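Local coordinates for DNA damage response protein Rtt109, putative (Neosartorya fumigata, PDB 5ZB9) that probably transfers acetyl groups from acetyl-CoA to lysine side chains of histones, histone H3 in particular, at residues R26-A31 and E422-A427; Q196-S201 and G327-V332; G415-S420 and A457-V462. One frame throughout, in Å; residues are numbered along the deposited sequence.

How the contacts relate
From the N terminus, strand 22-35 supplies the first half of contact 1, whose loop closes only at E422-A427, 391 residues on. Nested inside that long loop is contact 2, where the end of helix 193-198 meets the chain leaving strand 317-324; it lies some 36 Å from contact 1, centre to centre. After contact 2 has closed, contact 3 opens at G415-S420, before contact 1 is complete, and closes at A457-V462, so these two cross. They also touch, because S29 in strand 22-35 pairs with both A417 and L419 in strand 417-419. Together contacts 1 and 3 tie helices 421-432 and 439-457 to one edge region of the sheet.

Contact 1 of 3, residues R26-A31 and E422-A427; sequences RHISSA and EDYKAA
The Y424 ring turns an edge toward I28: the I28 O lies close to the plane of the ring, 3.8 Å from Y424 CE1. The side chain of the same residue comes in differently, I28 CG1 approaching Y424 CE1 obliquely at 4.0 Å from one side of the ring plane. From the other side of that plane, and again obliquely, the S29 carbonyl carbon comes within 4.1 Å of Y424 CD1. The ring reaches the strand because Y424 CG stands anti to its own backbone N (chi1 178°), which throws the aromatic group off the helix surface and over the strand backbone.

This is a helix laid on the mixed sheet of the HAT_KAT11 histone acetylation family. Strand 22-35 belongs to that sheet and pairs with strand 50-61, while helix 421-432 follows strand 417-419 and runs across strand residues 26-30 in a largely antiparallel sense: the two short axes make an angle of 141° and come within 8.3 Å. Y424 is also in touch with N54 and F56 of strand 50-61, and its hydroxyl is hydrogen-bonded to E77 OE1, which gives the polar end of this buried ring a partner beyond the strand. Its side chain is about 12 Å from that of A94, a residue that binds CoA in another structure of this protein.

I28 CG1 sits between its own backbone N and carbonyl carbon (chi1 65°), and from there I28 CD1 goes past the ring to touch A427 CB at 3.6 Å. V453 of helix 439-457 and L419 of strand 417-419 also touch the isoleucine. At the root of the tyrosine side chain, S30 CB lies 4.3 Å from Y424 CB, while the S30 hydroxyl is engaged with the backbone N of N54.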
ATOM      1  N   ARG A  26      13.041   2.909 -12.646  1.00 21.36           N
ATOM      2  CA  ARG A  26      12.049   3.054 -13.690  1.00 22.67           C
ATOM      3  C   ARG A  26      10.677   3.018 -13.032  1.00 28.51           C
ATOM      4  O   ARG A  26      10.248   2.010 -12.468  1.00 27.99           O
ATOM      5  CB  ARG A  26      12.200   1.965 -14.756  1.00 22.47           C
ATOM      6  CG  ARG A  26      13.524   2.067 -15.516  1.00 26.62           C
ATOM      7  CD  ARG A  26      13.751   0.932 -16.519  1.00 24.52           C
ATOM      8  NE  ARG A  26      14.970   1.152 -17.296  1.00 27.74           N
ATOM      9  CZ  ARG A  26      16.173   0.696 -16.955  1.00 29.77           C
ATOM     10  NH1 ARG A  26      16.328  -0.024 -15.854  1.00 27.26           N
ATOM     11  NH2 ARG A  26      17.224   0.957 -17.718  1.00 31.99           N
ATOM     12  N   HIS A  27      10.013   4.157 -13.078  1.00 22.27           N
ATOM     13  CA  HIS A  27       8.705   4.317 -12.504  1.00 19.15           C
ATOM     14  C   HIS A  27       7.701   4.412 -13.649  1.00 27.58           C
ATOM     15  O   HIS A  27       7.718   5.364 -14.422  1.00 25.10           O
ATOM     16  CB  HIS A  27       8.692   5.566 -11.615  1.00 23.52           C
ATOM     17  CG  HIS A  27       7.333   5.960 -11.128  1.00 24.24           C
ATOM     18  ND1 HIS A  27       7.059   7.224 -10.653  1.00 25.53           N
ATOM     19  CD2 HIS A  27       6.175   5.266 -11.041  1.00 23.24           C
ATOM     20  CE1 HIS A  27       5.789   7.292 -10.296  1.00 28.09           C
ATOM     21  NE2 HIS A  27       5.229   6.117 -10.525  1.00 26.59           N
ATOM     22  N   ILE A  28       6.841   3.415 -13.790  1.00 21.59           N
ATOM     23  CA  ILE A  28       5.829   3.515 -14.823  1.00 26.45           C
ATOM     24  C   ILE A  28       4.471   3.583 -14.156  1.00 26.16           C
ATOM     25  O   ILE A  28       4.272   3.030 -13.082  1.00 27.13           O
ATOM     26  CB  ILE A  28       5.899   2.341 -15.834  1.00 29.14           C
ATOM     27  CG1 ILE A  28       5.584   1.012 -15.164  1.00 26.86           C
ATOM     28  CG2 ILE A  28       7.282   2.276 -16.497  1.00 26.72           C
ATOM     29  CD1 ILE A  28       5.565  -0.134 -16.139  1.00 31.62           C
ATOM     30  N   SER A  29       3.546   4.300 -14.775  1.00 25.18           N
ATOM     31  CA  SER A  29       2.216   4.436 -14.209  1.00 30.11           C
ATOM     32  C   SER A  29       1.153   4.416 -15.292  1.00 31.23           C
ATOM     33  O   SER A  29       1.464   4.464 -16.482  1.00 32.48           O
ATOM     34  CB  SER A  29       2.105   5.724 -13.385  1.00 28.75           C
ATOM     35  OG  SER A  29       2.089   6.875 -14.209  1.00 32.84           O
ATOM     36  N   SER A  30      -0.103   4.325 -14.876  1.00 27.16           N
ATOM     37  CA  SER A  30      -1.217   4.411 -15.810  1.00 30.79           C
ATOM     38  C   SER A  30      -2.102   5.579 -15.400  1.00 30.58           C
ATOM     39  O   SER A  30      -2.075   6.008 -14.249  1.00 33.85           O
ATOM     40  CB  SER A  30      -2.005   3.101 -15.843  1.00 27.72           C
ATOM     41  OG  SER A  30      -2.565   2.817 -14.573  1.00 36.49           O
ATOM     42  N   ALA A  31      -2.872   6.118 -16.335  1.00 35.45           N
ATOM     43  CA  ALA A  31      -3.705   7.268 -16.006  1.00 32.05           C
ATOM     44  C   ALA A  31      -4.877   6.769 -15.195  1.00 33.02           C
ATOM     45  O   ALA A  31      -5.262   5.606 -15.335  1.00 40.52           O
ATOM     46  CB  ALA A  31      -4.172   7.984 -17.261  1.00 34.07           C
ATOM     47  N   GLU A 422      -3.801  -1.036 -20.903  1.00 40.37           N
ATOM     48  CA  GLU A 422      -3.371  -2.213 -21.648  1.00 43.84           C
ATOM     49  C   GLU A 422      -1.847  -2.378 -21.647  1.00 42.48           C
ATOM     50  O   GLU A 422      -1.331  -3.470 -21.391  1.00 37.93           O
ATOM     51  CB  GLU A 422      -3.896  -2.131 -23.086  1.00 47.74           C
ATOM     52  CG  GLU A 422      -3.448  -3.269 -23.990  1.00 63.24           C
ATOM     53  CD  GLU A 422      -3.808  -3.036 -25.453  1.00 82.80           C
ATOM     54  OE1 GLU A 422      -4.320  -3.981 -26.096  1.00 85.93           O
ATOM     55  OE2 GLU A 422      -3.569  -1.915 -25.960  1.00 82.44           O
ATOM     56  N   ASP A 423      -1.128  -1.294 -21.928  1.00 41.12           N
ATOM     57  CA  ASP A 423       0.333  -1.344 -21.991  1.00 40.10           C
ATOM     58  C   ASP A 423       0.987  -1.563 -20.630  1.00 36.73           C
ATOM     59  O   ASP A 423       2.032  -2.222 -20.533  1.00 32.48           O
ATOM     60  CB  ASP A 423       0.879  -0.064 -22.619  1.00 43.75           C
ATOM     61  CG  ASP A 423       0.572   0.030 -24.097  1.00 46.72           C
ATOM     62  OD1 ASP A 423       0.201  -1.008 -24.680  1.00 48.69           O
ATOM     63  OD2 ASP A 423       0.708   1.132 -24.673  1.00 48.46           O
ATOM     64  N   TYR A 424       0.381  -1.000 -19.588  1.00 30.00           N
ATOM     65  CA  TYR A 424       0.876  -1.189 -18.229  1.00 34.76           C
ATOM     66  C   TYR A 424       0.812  -2.670 -17.853  1.00 32.94           C
ATOM     67  O   TYR A 424       1.809  -3.242 -17.388  1.00 28.20           O
ATOM     68  CB  TYR A 424       0.080  -0.334 -17.235  1.00 33.64           C
ATOM     69  CG  TYR A 424       0.511  -0.508 -15.799  1.00 33.55           C
ATOM     70  CD1 TYR A 424       1.480   0.319 -15.236  1.00 35.36           C
ATOM     71  CD2 TYR A 424      -0.042  -1.507 -15.005  1.00 29.34           C
ATOM     72  CE1 TYR A 424       1.884   0.156 -13.919  1.00 27.10           C
ATOM     73  CE2 TYR A 424       0.360  -1.684 -13.693  1.00 36.02           C
ATOM     74  CZ  TYR A 424       1.319  -0.847 -13.152  1.00 34.30           C
ATOM     75  OH  TYR A 424       1.706  -1.023 -11.843  1.00 29.94           O
ATOM     76  N   LYS A 425      -0.354  -3.284 -18.062  1.00 30.72           N
ATOM     77  CA  LYS A 425      -0.511  -4.731 -17.891  1.00 31.26           C
ATOM     78  C   LYS A 425       0.536  -5.519 -18.671  1.00 31.01           C
ATOM     79  O   LYS A 425       1.100  -6.486 -18.163  1.00 33.75           O
ATOM     80  CB  LYS A 425      -1.903  -5.180 -18.327  1.00 35.92           C
ATOM     81  CG  LYS A 425      -3.028  -4.855 -17.351  1.00 50.93           C
ATOM     82  CD  LYS A 425      -4.402  -5.122 -17.990  1.00 62.71           C
ATOM     83  CE  LYS A 425      -5.448  -5.544 -16.961  1.00 67.07           C
ATOM     84  NZ  LYS A 425      -5.173  -6.907 -16.403  1.00 68.29           N
ATOM     85  N   ALA A 426       0.808  -5.102 -19.904  1.00 31.42           N
ATOM     86  CA  ALA A 426       1.791  -5.806 -20.726  1.00 31.73           C
ATOM     87  C   ALA A 426       3.187  -5.640 -20.149  1.00 29.46           C
ATOM     88  O   ALA A 426       4.015  -6.539 -20.253  1.00 32.12           O
ATOM     89  CB  ALA A 426       1.747  -5.313 -22.172  1.00 27.17           C
ATOM     90  N   ALA A 427       3.444  -4.492 -19.531  1.00 33.06           N
ATOM     91  CA  ALA A 427       4.749  -4.239 -18.930  1.00 30.78           C
ATOM     92  C   ALA A 427       4.971  -5.138 -17.721  1.00 30.17           C
ATOM     93  O   ALA A 427       6.054  -5.702 -17.554  1.00 28.60           O
ATOM     94  CB  ALA A 427       4.889  -2.768 -18.538  1.00 29.18           C
TER

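Contact 2 of 3, residues Q196-S201 and G327-V332; sequences QESAKS and GLVNSV
G327 meets S198 where the weakly bonded last turn, about residues 196-198, of helix 193-198 runs out against the chain leaving strand 317-324, which goes on into a type I beta turn from V329 to V332. It begins with a backbone bond: G327 N donates to S198 O. At 2.5 Å this is very short, and its exact length is doubtful. With phi 98° and psi 14°, a CB on this residue would run into the carbonyl O of P326, so the backbone shape alone accounts for the glycine.

L328 turns its side chain away from the helix and meets it through its backbone. The L328 N lies 3.5 Å from S198 OG, and the L328 and E197 carbonyl oxygens both contact one water, at distances too short to be trusted closely.

V329 is the apolar centre. Its CG1, placed beside its own backbone N by chi1 of -66°, lies over the helix backbone, 3.6 Å from S198 N and 3.8 Å from S198 CB. The same methyl also packs against E197 CB, at 3.9 Å. The E197 carboxylate finds its partner elsewhere, with OE2 hydrogen-bonded to T184 OG1.

N330 brings the end of its side chain near that carboxylate and also touches E183. Two residues on, V332 closes the turn: its N donates to V329 O at 3.3 Å, while V332 O is hydrogen-bonded to R133 NH2.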
ATOM      1  N   GLN A 196      -6.063  22.827  17.429  1.00106.06           N
ATOM      2  CA  GLN A 196      -4.641  22.507  17.325  1.00105.41           C
ATOM      3  C   GLN A 196      -4.353  21.600  16.131  1.00105.26           C
ATOM      4  O   GLN A 196      -3.638  21.985  15.204  1.00 99.81           O
ATOM      5  CB  GLN A 196      -4.137  21.831  18.605  1.00107.37           C
ATOM      6  CG  GLN A 196      -3.711  22.783  19.713  1.00112.85           C
ATOM      7  CD  GLN A 196      -2.879  22.094  20.783  1.00108.58           C
ATOM      8  OE1 GLN A 196      -2.711  20.872  20.769  1.00102.93           O
ATOM      9  NE2 GLN A 196      -2.348  22.879  21.714  1.00103.16           N
ATOM     10  N   GLU A 197      -4.921  20.397  16.164  1.00103.59           N
ATOM     11  CA  GLU A 197      -4.650  19.372  15.156  1.00 94.91           C
ATOM     12  C   GLU A 197      -5.242  19.695  13.788  1.00 91.79           C
ATOM     13  O   GLU A 197      -4.900  19.041  12.800  1.00 92.06           O
ATOM     14  CB  GLU A 197      -5.185  18.011  15.622  1.00 86.39           C
ATOM     15  CG  GLU A 197      -4.478  17.432  16.834  1.00 74.27           C
ATOM     16  CD  GLU A 197      -5.228  16.260  17.445  1.00 70.56           C
ATOM     17  OE1 GLU A 197      -5.929  15.528  16.705  1.00 61.76           O
ATOM     18  OE2 GLU A 197      -5.121  16.080  18.674  1.00 74.62           O
ATOM     19  N   SER A 198      -6.128  20.689  13.723  1.00 88.61           N
ATOM     20  CA  SER A 198      -6.812  20.999  12.467  1.00 85.14           C
ATOM     21  C   SER A 198      -5.955  21.859  11.536  1.00 82.02           C
ATOM     22  O   SER A 198      -5.958  21.650  10.324  1.00 76.49           O
ATOM     23  CB  SER A 198      -8.151  21.694  12.737  1.00 87.02           C
ATOM     24  OG  SER A 198      -9.022  21.589  11.621  1.00 75.25           O
ATOM     25  N   ALA A 199      -5.218  22.813  12.101  1.00 85.10           N
ATOM     26  CA  ALA A 199      -4.394  23.719  11.299  1.00 80.50           C
ATOM     27  C   ALA A 199      -3.155  23.027  10.722  1.00 78.09           C
ATOM     28  O   ALA A 199      -2.472  23.577   9.856  1.00 77.01           O
ATOM     29  CB  ALA A 199      -3.981  24.925  12.130  1.00 76.51           C
ATOM     30  N   LYS A 200      -2.873  21.820  11.203  1.00 77.64           N
ATOM     31  CA  LYS A 200      -1.687  21.073  10.789  1.00 74.88           C
ATOM     32  C   LYS A 200      -2.041  19.693  10.236  1.00 59.89           C
ATOM     33  O   LYS A 200      -3.087  19.134  10.565  1.00 57.26           O
ATOM     34  CB  LYS A 200      -0.720  20.932  11.968  1.00 75.06           C
ATOM     35  CG  LYS A 200      -1.414  20.583  13.281  1.00 80.12           C
ATOM     36  CD  LYS A 200      -0.614  21.071  14.483  1.00 88.92           C
ATOM     37  CE  LYS A 200      -0.253  22.548  14.354  1.00 92.83           C
ATOM     38  NZ  LYS A 200      -1.457  23.418  14.194  1.00 93.45           N
ATOM     39  N   SER A 201      -1.170  19.157   9.388  1.00 54.04           N
ATOM     40  CA  SER A 201      -1.352  17.810   8.858  1.00 42.75           C
ATOM     41  C   SER A 201      -1.010  16.773   9.927  1.00 38.46           C
ATOM     42  O   SER A 201       0.095  16.789  10.492  1.00 35.87           O
ATOM     43  CB  SER A 201      -0.490  17.601   7.617  1.00 41.09           C
ATOM     44  OG  SER A 201      -1.291  17.235   6.508  1.00 51.11           O
ATOM     45  N   GLY A 327      -7.309  21.269   8.308  1.00 60.37           N
ATOM     46  CA  GLY A 327      -8.728  21.530   8.154  1.00 59.22           C
ATOM     47  C   GLY A 327      -9.515  20.264   8.404  1.00 59.98           C
ATOM     48  O   GLY A 327     -10.699  20.169   8.085  1.00 61.78           O
ATOM     49  N   LEU A 328      -8.839  19.281   8.985  1.00 69.66           N
ATOM     50  CA  LEU A 328      -9.431  17.977   9.239  1.00 61.51           C
ATOM     51  C   LEU A 328      -8.738  17.342  10.440  1.00 63.93           C
ATOM     52  O   LEU A 328      -7.507  17.284  10.496  1.00 62.07           O
ATOM     53  CB  LEU A 328      -9.312  17.082   7.999  1.00 58.82           C
ATOM     54  CG  LEU A 328     -10.450  16.113   7.659  1.00 62.60           C
ATOM     55  CD1 LEU A 328     -11.760  16.858   7.423  1.00 54.16           C
ATOM     56  CD2 LEU A 328     -10.087  15.263   6.441  1.00 50.12           C
ATOM     57  N   VAL A 329      -9.530  16.903  11.415  1.00 65.26           N
ATOM     58  CA  VAL A 329      -9.007  16.172  12.565  1.00 60.88           C
ATOM     59  C   VAL A 329      -9.551  14.751  12.515  1.00 61.15           C
ATOM     60  O   VAL A 329     -10.464  14.465  11.736  1.00 60.79           O
ATOM     61  CB  VAL A 329      -9.390  16.835  13.902  1.00 63.82           C
ATOM     62  CG1 VAL A 329      -8.720  18.191  14.032  1.00 73.38           C
ATOM     63  CG2 VAL A 329     -10.901  16.962  14.017  1.00 63.55           C
ATOM     64  N   ASN A 330      -9.002  13.862  13.340  1.00 59.68           N
ATOM     65  CA  ASN A 330      -9.415  12.460  13.308  1.00 62.79           C
ATOM     66  C   ASN A 330     -10.786  12.206  13.954  1.00 69.04           C
ATOM     67  O   ASN A 330     -11.260  11.070  13.977  1.00 65.21           O
ATOM     68  CB  ASN A 330      -8.352  11.573  13.970  1.00 52.08           C
ATOM     69  CG  ASN A 330      -8.256  11.786  15.466  1.00 61.16           C
ATOM     70  OD1 ASN A 330      -8.540  12.869  15.976  1.00 73.37           O
ATOM     71  ND2 ASN A 330      -7.843  10.747  16.178  1.00 60.11           N
ATOM     72  N   SER A 331     -11.424  13.261  14.459  1.00 72.29           N
ATOM     73  CA  SER A 331     -12.758  13.145  15.050  1.00 73.90           C
ATOM     74  C   SER A 331     -13.857  13.409  14.012  1.00 71.58           C
ATOM     75  O   SER A 331     -15.017  13.032  14.210  1.00 70.91           O
ATOM     76  CB  SER A 331     -12.910  14.107  16.236  1.00 80.25           C
ATOM     77  OG  SER A 331     -13.126  15.441  15.802  1.00 81.47           O
ATOM     78  N   VAL A 332     -13.487  14.063  12.914  1.00 67.62           N
ATOM     79  CA  VAL A 332     -14.408  14.297  11.809  1.00 63.17           C
ATOM     80  C   VAL A 332     -14.678  12.993  11.066  1.00 60.12           C
ATOM     81  O   VAL A 332     -13.792  12.455  10.403  1.00 57.98           O
ATOM     82  CB  VAL A 332     -13.861  15.347  10.813  1.00 67.12           C
ATOM     83  CG1 VAL A 332     -14.835  15.546   9.660  1.00 60.46           C
ATOM     84  CG2 VAL A 332     -13.589  16.666  11.521  1.00 63.17           C
TER
HETATM   85  O   HOH W   1      -5.145  17.672  10.831  1.00 53.00           O

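Contact 3 of 3, residues G415-S420 and A457-V462; sequences GHAVLS and ADQLWV
A417 and A457 make the tight heart of this contact, their CB methyls meeting at 3.6 Å where helix 439-457 ends beside strand 417-419. L419 adds to it from further along the strand: its CD2 reaches the backbone of the alanine, 3.9 Å from A457 CA. On the other flank H416 CB packs on V462 CG1 at 3.8 Å, in a spot where V462 is buried. The imidazole of H416 has its own partners, ND1 with the N of H27 and NE2 with Q464 OE1.

The outer side is looser and relies on one polar link. With CG beside its backbone N (chi1 -61°) and the chain extended beyond, Q459 reaches toward the residue just before the strand, and its NE2 donates to H416 O at 3.1 Å with a nearly straight N-H (172°). The acceptor lies almost in the amide plane of Q459, yet the donor is tilted 29° from the carbonyl plane of H416. D458 leaves the helix in a Schellman motif with positive phi, and this outer loop, D458 to W461, touches a crystal neighbour.

Along the chain the two segments are joined through helices 421-432 and 439-457, the first capped by S420, whose OG is bonded to D423 N, the second ending at A457. The loop then leads into strand 464-467, which pairs antiparallel with strand 22-35, while strand 417-419 pairs with that same strand in parallel.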
ATOM      1  N   GLY A 415       4.742   8.587 -13.589  1.00 34.10           N
ATOM      2  CA  GLY A 415       6.040   7.965 -13.760  1.00 35.90           C
ATOM      3  C   GLY A 415       6.852   8.539 -14.906  1.00 29.19           C
ATOM      4  O   GLY A 415       6.418   9.452 -15.602  1.00 27.54           O
ATOM      5  N   HIS A 416       8.049   7.993 -15.085  1.00 27.17           N
ATOM      6  CA  HIS A 416       8.849   8.242 -16.270  1.00 21.95           C
ATOM      7  C   HIS A 416       8.051   7.946 -17.534  1.00 27.04           C
ATOM      8  O   HIS A 416       8.246   8.583 -18.564  1.00 32.78           O
ATOM      9  CB  HIS A 416      10.118   7.396 -16.228  1.00 22.82           C
ATOM     10  CG  HIS A 416      10.983   7.682 -15.044  1.00 26.39           C
ATOM     11  ND1 HIS A 416      11.151   6.786 -14.011  1.00 28.12           N
ATOM     12  CD2 HIS A 416      11.717   8.773 -14.718  1.00 29.81           C
ATOM     13  CE1 HIS A 416      11.957   7.309 -13.104  1.00 28.05           C
ATOM     14  NE2 HIS A 416      12.315   8.514 -13.508  1.00 30.18           N
ATOM     15  N   ALA A 417       7.149   6.973 -17.443  1.00 30.48           N
ATOM     16  CA  ALA A 417       6.268   6.626 -18.547  1.00 27.80           C
ATOM     17  C   ALA A 417       4.839   6.437 -18.066  1.00 29.51           C
ATOM     18  O   ALA A 417       4.573   5.659 -17.149  1.00 29.85           O
ATOM     19  CB  ALA A 417       6.757   5.367 -19.242  1.00 27.84           C
ATOM     20  N   VAL A 418       3.922   7.166 -18.681  1.00 29.87           N
ATOM     21  CA  VAL A 418       2.507   6.949 -18.447  1.00 30.98           C
ATOM     22  C   VAL A 418       1.966   6.046 -19.544  1.00 32.84           C
ATOM     23  O   VAL A 418       1.905   6.440 -20.703  1.00 33.83           O
ATOM     24  CB  VAL A 418       1.734   8.267 -18.422  1.00 31.79           C
ATOM     25  CG1 VAL A 418       0.256   8.002 -18.211  1.00 24.25           C
ATOM     26  CG2 VAL A 418       2.297   9.186 -17.332  1.00 32.09           C
ATOM     27  N   LEU A 419       1.598   4.825 -19.176  1.00 33.05           N
ATOM     28  CA  LEU A 419       1.109   3.855 -20.140  1.00 30.46           C
ATOM     29  C   LEU A 419      -0.401   3.729 -20.089  1.00 33.01           C
ATOM     30  O   LEU A 419      -1.030   4.026 -19.071  1.00 33.22           O
ATOM     31  CB  LEU A 419       1.738   2.488 -19.892  1.00 26.20           C
ATOM     32  CG  LEU A 419       3.255   2.503 -19.881  1.00 28.93           C
ATOM     33  CD1 LEU A 419       3.808   1.119 -19.548  1.00 25.68           C
ATOM     34  CD2 LEU A 419       3.768   2.995 -21.226  1.00 35.47           C
ATOM     35  N   SER A 420      -0.980   3.294 -21.202  1.00 32.88           N
ATOM     36  CA  SER A 420      -2.380   2.911 -21.223  1.00 35.85           C
ATOM     37  C   SER A 420      -2.573   1.740 -20.267  1.00 39.02           C
ATOM     38  O   SER A 420      -1.615   1.026 -19.945  1.00 36.07           O
ATOM     39  CB  SER A 420      -2.821   2.528 -22.636  1.00 31.35           C
ATOM     40  OG  SER A 420      -2.192   1.321 -23.054  1.00 37.82           O
ATOM     41  N   ALA A 457       6.534   2.760 -24.103  1.00 43.25           N
ATOM     42  CA  ALA A 457       6.517   4.170 -23.722  1.00 41.66           C
ATOM     43  C   ALA A 457       6.758   5.095 -24.902  1.00 43.96           C
ATOM     44  O   ALA A 457       6.533   6.306 -24.802  1.00 40.28           O
ATOM     45  CB  ALA A 457       7.567   4.431 -22.658  1.00 36.34           C
ATOM     46  N   ASP A 458       7.228   4.519 -26.007  1.00 38.06           N
ATOM     47  CA  ASP A 458       7.756   5.297 -27.119  1.00 42.96           C
ATOM     48  C   ASP A 458       8.825   6.264 -26.626  1.00 44.26           C
ATOM     49  O   ASP A 458       8.736   7.473 -26.858  1.00 39.32           O
ATOM     50  CB  ASP A 458       6.646   6.059 -27.852  1.00 41.84           C
ATOM     51  CG  ASP A 458       5.809   5.159 -28.737  1.00 53.77           C
ATOM     52  OD1 ASP A 458       6.262   4.034 -29.055  1.00 52.05           O
ATOM     53  OD2 ASP A 458       4.699   5.584 -29.123  1.00 62.67           O
ATOM     54  N   GLN A 459       9.813   5.712 -25.924  1.00 39.25           N
ATOM     55  CA  GLN A 459      11.060   6.398 -25.599  1.00 30.87           C
ATOM     56  C   GLN A 459      12.211   5.469 -25.980  1.00 31.88           C
ATOM     57  O   GLN A 459      11.996   4.279 -26.216  1.00 35.96           O
ATOM     58  CB  GLN A 459      11.120   6.772 -24.116  1.00 33.37           C
ATOM     59  CG  GLN A 459      10.001   7.726 -23.655  1.00 32.13           C
ATOM     60  CD  GLN A 459       9.904   7.837 -22.126  1.00 38.27           C
ATOM     61  OE1 GLN A 459      10.908   7.731 -21.417  1.00 37.44           O
ATOM     62  NE2 GLN A 459       8.688   8.044 -21.620  1.00 28.71           N
ATOM     63  N   LEU A 460      13.424   6.003 -26.071  1.00 30.65           N
ATOM     64  CA  LEU A 460      14.587   5.180 -26.396  1.00 32.32           C
ATOM     65  C   LEU A 460      15.108   4.475 -25.162  1.00 29.98           C
ATOM     66  O   LEU A 460      15.692   3.396 -25.235  1.00 36.86           O
ATOM     67  CB  LEU A 460      15.714   6.022 -26.996  1.00 44.82           C
ATOM     68  CG  LEU A 460      15.641   6.508 -28.441  1.00 46.24           C
ATOM     69  CD1 LEU A 460      14.616   7.620 -28.593  1.00 39.01           C
ATOM     70  CD2 LEU A 460      17.018   6.984 -28.876  1.00 43.84           C
ATOM     71  N   TRP A 461      14.908   5.120 -24.024  1.00 31.72           N
ATOM     72  CA  TRP A 461      15.430   4.649 -22.757  1.00 26.51           C
ATOM     73  C   TRP A 461      14.564   5.277 -21.684  1.00 25.30           C
ATOM     74  O   TRP A 461      14.332   6.483 -21.703  1.00 27.35           O
ATOM     75  CB  TRP A 461      16.899   5.036 -22.612  1.00 26.18           C
ATOM     76  CG  TRP A 461      17.664   4.353 -21.525  1.00 26.55           C
ATOM     77  CD1 TRP A 461      18.356   3.180 -21.620  1.00 27.05           C
ATOM     78  CD2 TRP A 461      17.869   4.830 -20.191  1.00 23.53           C
ATOM     79  NE1 TRP A 461      18.959   2.884 -20.421  1.00 26.87           N
ATOM     80  CE2 TRP A 461      18.677   3.885 -19.526  1.00 27.12           C
ATOM     81  CE3 TRP A 461      17.437   5.957 -19.489  1.00 23.39           C
ATOM     82  CZ2 TRP A 461      19.061   4.032 -18.196  1.00 23.48           C
ATOM     83  CZ3 TRP A 461      17.822   6.104 -18.167  1.00 24.81           C
ATOM     84  CH2 TRP A 461      18.622   5.146 -17.536  1.00 25.28           C
ATOM     85  N   VAL A 462      14.055   4.458 -20.773  1.00 27.44           N
ATOM     86  CA  VAL A 462      13.165   4.933 -19.721  1.00 23.83           C
ATOM     87  C   VAL A 462      13.863   4.916 -18.363  1.00 26.57           C
ATOM     88  O   VAL A 462      14.582   3.972 -18.032  1.00 23.87           O
ATOM     89  CB  VAL A 462      11.882   4.078 -19.656  1.00 29.72           C
ATOM     90  CG1 VAL A 462      11.044   4.428 -18.425  1.00 23.48           C
ATOM     91  CG2 VAL A 462      11.069   4.252 -20.933  1.00 29.75           C
TER